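Local coordinates for protein prephenate dehydrogenase (Corynebacterium glutamicum ATCC 13032, PDB 3KTD) that probably catalyses the oxidative decarboxylation of prephenate with NAD(P)+, a step of tyrosine biosynthesis, at residues Q63-E68 / P93-T98; L263-E268 / I277-D282. One frame throughout, in Å; residues are numbered along the deposited sequence.

Interaction 1: Q63-E68 / P93-T98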
loop_
_atom_site.group_PDB
_atom_site.type_symbol
_atom_site.label_atom_id
_atom_site.label_comp_id
_atom_site.label_asym_id
_atom_site.label_seq_id
_atom_site.Cartn_x
_atom_site.Cartn_y
_atom_site.Cartn_z
ATOM N N GLN A 63 9.043 -36.238 22.686
ATOM C CA GLN A 63 9.316 -37.074 23.862
ATOM C C GLN A 63 9.928 -36.227 24.984
ATOM O O GLN A 63 9.521 -36.316 26.143
ATOM C CB GLN A 63 10.255 -38.225 23.496
ATOM C CG GLN A 63 10.525 -39.185 24.665
ATOM C CD GLN A 63 11.453 -40.341 24.295
ATOM O OE1 GLN A 63 12.468 -40.156 23.615
ATOM N NE2 GLN A 63 11.112 -41.543 24.762
ATOM N N ARG A 64 10.907 -35.408 24.605
ATOM C CA ARG A 64 11.604 -34.494 25.507
ATOM C C ARG A 64 10.674 -33.378 25.945
ATOM O O ARG A 64 10.680 -32.975 27.106
ATOM C CB ARG A 64 12.826 -33.897 24.794
ATOM C CG ARG A 64 13.570 -32.803 25.558
ATOM C CD ARG A 64 14.738 -32.274 24.739
ATOM N NE ARG A 64 15.232 -30.981 25.215
ATOM C CZ ARG A 64 16.180 -30.264 24.607
ATOM N NH1 ARG A 64 16.755 -30.696 23.486
ATOM N NH2 ARG A 64 16.558 -29.100 25.119
ATOM N N ALA A 65 9.886 -32.867 25.006
ATOM C CA ALA A 65 8.941 -31.810 25.315
ATOM C C ALA A 65 8.005 -32.305 26.400
ATOM O O ALA A 65 7.715 -31.579 27.352
ATOM C CB ALA A 65 8.166 -31.403 24.077
ATOM N N ALA A 66 7.554 -33.551 26.259
ATOM C CA ALA A 66 6.673 -34.171 27.249
ATOM C C ALA A 66 7.404 -34.373 28.565
ATOM O O ALA A 66 6.833 -34.157 29.629
ATOM C CB ALA A 66 6.120 -35.492 26.738
ATOM N N ALA A 67 8.670 -34.768 28.496
ATOM C CA ALA A 67 9.472 -34.979 29.707
ATOM C C ALA A 67 9.683 -33.700 30.513
ATOM O O ALA A 67 9.733 -33.761 31.736
ATOM C CB ALA A 67 10.819 -35.594 29.352
ATOM N N GLU A 68 9.793 -32.554 29.833
ATOM C CA GLU A 68 10.070 -31.256 30.490
ATOM C C GLU A 68 8.845 -30.338 30.657
ATOM O O GLU A 68 8.987 -29.192 31.090
ATOM C CB GLU A 68 11.148 -30.499 29.702
ATOM C CG GLU A 68 12.479 -31.244 29.522
ATOM C CD GLU A 68 13.515 -30.463 28.700
ATOM O OE1 GLU A 68 13.243 -29.311 28.283
ATOM O OE2 GLU A 68 14.616 -31.009 28.472
ATOM N N PRO A 93 0.543 -35.543 25.154
ATOM C CA PRO A 93 -0.879 -35.273 25.328
ATOM C C PRO A 93 -1.215 -34.362 26.502
ATOM O O PRO A 93 -2.317 -33.812 26.540
ATOM C CB PRO A 93 -1.486 -36.670 25.553
ATOM C CG PRO A 93 -0.339 -37.640 25.575
ATOM C CD PRO A 93 0.914 -36.849 25.716
ATOM N N ASN A 94 -0.290 -34.208 27.446
ATOM C CA ASN A 94 -0.530 -33.357 28.607
ATOM C C ASN A 94 0.149 -31.988 28.499
ATOM O O ASN A 94 -0.142 -31.096 29.286
ATOM C CB ASN A 94 -0.112 -34.079 29.909
ATOM C CG ASN A 94 -0.648 -33.384 31.166
ATOM O OD1 ASN A 94 -1.789 -32.911 31.195
ATOM N ND2 ASN A 94 0.177 -33.314 32.204
ATOM N N ASN A 95 1.036 -31.814 27.529
ATOM C CA ASN A 95 1.715 -30.529 27.352
ATOM C C ASN A 95 0.787 -29.416 26.892
ATOM O O ASN A 95 -0.158 -29.660 26.147
ATOM C CB ASN A 95 2.844 -30.644 26.329
ATOM C CG ASN A 95 3.930 -31.550 26.782
ATOM O OD1 ASN A 95 3.701 -32.736 27.003
ATOM N ND2 ASN A 95 5.126 -31.008 26.948
ATOM N N GLY A 96 1.060 -28.198 27.345
ATOM C CA GLY A 96 0.369 -27.014 26.835
ATOM C C GLY A 96 0.960 -26.638 25.479
ATOM O O GLY A 96 2.105 -27.002 25.183
ATOM N N PHE A 97 0.197 -25.925 24.647
ATOM C CA PHE A 97 0.696 -25.550 23.331
ATOM C C PHE A 97 -0.049 -24.394 22.668
ATOM O O PHE A 97 -1.227 -24.168 22.925
ATOM C CB PHE A 97 0.678 -26.767 22.399
ATOM C CG PHE A 97 -0.690 -27.274 22.105
ATOM C CD1 PHE A 97 -1.310 -28.175 22.967
ATOM C CD2 PHE A 97 -1.373 -26.846 20.968
ATOM C CE1 PHE A 97 -2.592 -28.647 22.698
ATOM C CE2 PHE A 97 -2.651 -27.305 20.689
ATOM C CZ PHE A 97 -3.265 -28.212 21.555
ATOM N N THR A 98 0.652 -23.687 21.783
ATOM C CA THR A 98 0.088 -22.558 21.062
ATOM C C THR A 98 0.475 -22.611 19.588
ATOM O O THR A 98 1.395 -23.334 19.219
ATOM C CB THR A 98 0.545 -21.233 21.682
ATOM O OG1 THR A 98 -0.111 -20.143 21.025
ATOM C CG2 THR A 98 2.053 -21.072 21.588
#

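Interaction 2: L263-E268 / I277-D282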
loop_
_atom_site.group_PDB
_atom_site.type_symbol
_atom_site.label_atom_id
_atom_site.label_comp_id
_atom_site.label_asym_id
_atom_site.label_seq_id
_atom_site.Cartn_x
_atom_site.Cartn_y
_atom_site.Cartn_z
ATOM N N LEU A 263 -17.684 0.537 -2.944
ATOM C CA LEU A 263 -17.266 0.699 -4.337
ATOM C C LEU A 263 -18.445 0.907 -5.296
ATOM O O LEU A 263 -18.311 1.615 -6.287
ATOM C CB LEU A 263 -16.413 -0.490 -4.798
ATOM C CG LEU A 263 -14.978 -0.495 -4.281
ATOM C CD1 LEU A 263 -14.346 -1.874 -4.455
ATOM C CD2 LEU A 263 -14.154 0.585 -4.970
ATOM N N HIS A 264 -19.586 0.288 -5.013
ATOM C CA HIS A 264 -20.784 0.521 -5.815
ATOM C C HIS A 264 -21.245 1.964 -5.638
ATOM O O HIS A 264 -21.515 2.653 -6.617
ATOM C CB HIS A 264 -21.906 -0.432 -5.419
ATOM C CG HIS A 264 -23.170 -0.225 -6.193
ATOM N ND1 HIS A 264 -23.348 -0.710 -7.471
ATOM C CD2 HIS A 264 -24.317 0.419 -5.871
ATOM C CE1 HIS A 264 -24.553 -0.378 -7.900
ATOM N NE2 HIS A 264 -25.162 0.308 -6.948
ATOM N N GLU A 265 -21.316 2.413 -4.384
ATOM C CA GLU A 265 -21.661 3.806 -4.055
ATOM C C GLU A 265 -20.693 4.764 -4.757
ATOM O O GLU A 265 -21.096 5.801 -5.281
ATOM C CB GLU A 265 -21.597 4.034 -2.536
ATOM C CG GLU A 265 -22.182 5.376 -2.044
ATOM C CD GLU A 265 -23.676 5.316 -1.704
ATOM O OE1 GLU A 265 -24.312 4.252 -1.903
ATOM O OE2 GLU A 265 -24.216 6.344 -1.222
ATOM N N ALA A 266 -19.412 4.404 -4.751
ATOM C CA ALA A 266 -18.379 5.173 -5.431
ATOM C C ALA A 266 -18.662 5.273 -6.925
ATOM O O ALA A 266 -18.524 6.334 -7.514
ATOM C CB ALA A 266 -17.027 4.536 -5.196
ATOM N N ARG A 267 -19.070 4.159 -7.519
ATOM C CA ARG A 267 -19.405 4.107 -8.934
ATOM C C ARG A 267 -20.656 4.934 -9.255
ATOM O O ARG A 267 -20.663 5.699 -10.220
ATOM C CB ARG A 267 -19.613 2.664 -9.374
ATOM C CG ARG A 267 -19.673 2.497 -10.874
ATOM C CD ARG A 267 -20.020 1.085 -11.250
ATOM N NE ARG A 267 -19.891 0.932 -12.689
ATOM C CZ ARG A 267 -20.807 1.299 -13.579
ATOM N NH1 ARG A 267 -21.961 1.832 -13.203
ATOM N NH2 ARG A 267 -20.556 1.134 -14.864
ATOM N N GLU A 268 -21.712 4.778 -8.459
ATOM C CA GLU A 268 -22.906 5.614 -8.618
ATOM C C GLU A 268 -22.462 7.062 -8.711
ATOM O O GLU A 268 -22.897 7.801 -9.596
ATOM C CB GLU A 268 -23.881 5.472 -7.435
ATOM C CG GLU A 268 -24.565 4.106 -7.286
ATOM C CD GLU A 268 -25.693 4.113 -6.247
ATOM O OE1 GLU A 268 -26.592 4.973 -6.359
ATOM O OE2 GLU A 268 -25.697 3.247 -5.334
ATOM N N ILE A 277 -17.321 11.981 -5.590
ATOM C CA ILE A 277 -16.979 10.953 -4.603
ATOM C C ILE A 277 -16.587 11.584 -3.264
ATOM O O ILE A 277 -15.620 11.142 -2.645
ATOM C CB ILE A 277 -15.838 9.991 -5.091
ATOM C CG1 ILE A 277 -14.598 10.783 -5.529
ATOM C CG2 ILE A 277 -16.321 9.097 -6.231
ATOM C CD1 ILE A 277 -13.298 10.005 -5.378
ATOM N N GLU A 278 -17.326 12.606 -2.818
ATOM C CA GLU A 278 -17.066 13.227 -1.506
ATOM C C GLU A 278 -17.072 12.191 -0.407
ATOM O O GLU A 278 -16.106 12.069 0.331
ATOM C CB GLU A 278 -18.116 14.279 -1.118
ATOM C CG GLU A 278 -17.736 15.701 -1.431
ATOM C CD GLU A 278 -18.482 16.736 -0.589
ATOM O OE1 GLU A 278 -18.740 16.457 0.608
ATOM O OE2 GLU A 278 -18.786 17.835 -1.124
ATOM N N GLN A 279 -18.182 11.472 -0.297
ATOM C CA GLN A 279 -18.354 10.473 0.753
ATOM C C GLN A 279 -17.161 9.509 0.830
ATOM O O GLN A 279 -16.562 9.356 1.887
ATOM C CB GLN A 279 -19.687 9.723 0.583
ATOM C CG GLN A 279 -19.852 8.527 1.522
ATOM C CD GLN A 279 -21.307 8.084 1.691
ATOM O OE1 GLN A 279 -22.227 8.905 1.629
ATOM N NE2 GLN A 279 -21.514 6.787 1.934
ATOM N N LEU A 280 -16.795 8.894 -0.287
ATOM C CA LEU A 280 -15.664 7.970 -0.290
ATOM C C LEU A 280 -14.373 8.661 0.161
ATOM O O LEU A 280 -13.601 8.098 0.942
ATOM C CB LEU A 280 -15.456 7.386 -1.685
ATOM C CG LEU A 280 -14.322 6.376 -1.800
ATOM C CD1 LEU A 280 -14.699 5.094 -1.091
ATOM C CD2 LEU A 280 -13.990 6.123 -3.255
ATOM N N ALA A 281 -14.155 9.877 -0.347
ATOM C CA ALA A 281 -12.945 10.638 -0.074
ATOM C C ALA A 281 -12.846 11.176 1.352
ATOM O O ALA A 281 -11.793 11.042 1.965
ATOM C CB ALA A 281 -12.811 11.779 -1.065
ATOM N N ASP A 282 -13.904 11.802 1.876
ATOM C CA ASP A 282 -13.896 12.337 3.227
ATOM C C ASP A 282 -13.803 11.163 4.218
ATOM O O ASP A 282 -13.018 11.187 5.149
ATOM C CB ASP A 282 -15.159 13.181 3.471
ATOM C CG ASP A 282 -15.299 14.362 2.483
ATOM O OD1 ASP A 282 -14.318 14.722 1.797
ATOM O OD2 ASP A 282 -16.403 14.941 2.403
#

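Interaction 1: Q63-E68 / P93-T98
N95 is the one residue of 93-98 that reaches the end of helix 58-67, where its amide lies against A65 and A66. Ahead of it, N94 turns its side chain elsewhere and accepts a hydrogen bond from R119 through OD1. The backbones are closest at N95, with N95 CA 6.2 Å from A66 CA. The N95 side chain leaves the backbone toward the helix, and CG beside the backbone N and anti to the carbonyl carbon (chi1 -65°) places the amide beside A65 and A66. N95 ND2 donates a weak, bent hydrogen bond to A65 O (2.7 Å, N-H...O angle 141°) and a second bond to A70 O. The other branch of the amide, N95 OD1, rests against A66 at 3.3 Å from A66 CA and 3.7 Å from A66 CB. G96, still in the loop, already pairs through its backbone with I72; strand 97-99 of the Rossmann-type sheet begins at F97, whose side chain packs on I72 and Y120. T98 continues the pairing with I72 and L74, its OG1 bonded to V121 O. Within the helix end A65 O also accepts a weak bond from E68 N (3.4 Å). One buried amide nitrogen thus serves two carbonyls, A65 O in the last turn of the helix and A70 O just ahead of strand 71-74, so N95 ties together the helix end and the approach to that strand.

Interaction 2: L263-E268 / I277-D282
A266 meets I277 and L280 in a small apolar helix-to-helix contact, where the end of helix 249-270 lies beside the beginning of helix 278-293. No hydrogen bond links the two segments. The methyl of A266 makes the apolar touch: A266 CB lies 3.9 Å from L280 CD2. L280 leaves its backbone toward the other helix, and with CG anti to the backbone N (chi1 -178°) its CD2 meets A266; the side chain also reaches I262. One turn earlier, I277 lays its CG2 branch over the backbone of the facing helix, with I277 CG2 3.8 Å from A266 O, while its side chain also packs on L270. The two helices run in broadly opposite directions and are joined by a short connection, a helical hairpin in the region assigned to the dimerization domain. I277 is the N-cap residue of the second helix, and its backbone N is bonded to E246 of the second subunit. L280 likewise packs on I203 of that subunit, and R267 forms a salt bridge with its D257. On the exposed side, E265 and Q279 cross at about a right angle. The bend at chi2 (90°) brings E265 OE2 to 4.2 Å from Q279 NE2, with the carboxylate and amide planes 29° apart, a polar approach too long for a hydrogen bond.

Overall arrangement
Interaction 1 and interaction 2 lie on opposite sides of the chain's centre, 54 Å apart between centres and about 34 Å between nearest atoms, and they do not touch. They come in series: 63-68 / 93-98 is complete well before 263-268 / 277-282 begins. The first belongs to the nucleotide-binding domain, where helix 58-67 leads into strand 71-74, and strand 97-99 lies next to that strand in the mixed sheet. The second belongs to the all-helical region assigned to dimerization and borders the other subunit. One contact is polar and internal to a subunit, the other apolar and close to the dimer interface, consistent with cofactor binding and subunit assembly being handled by separate parts of the chain.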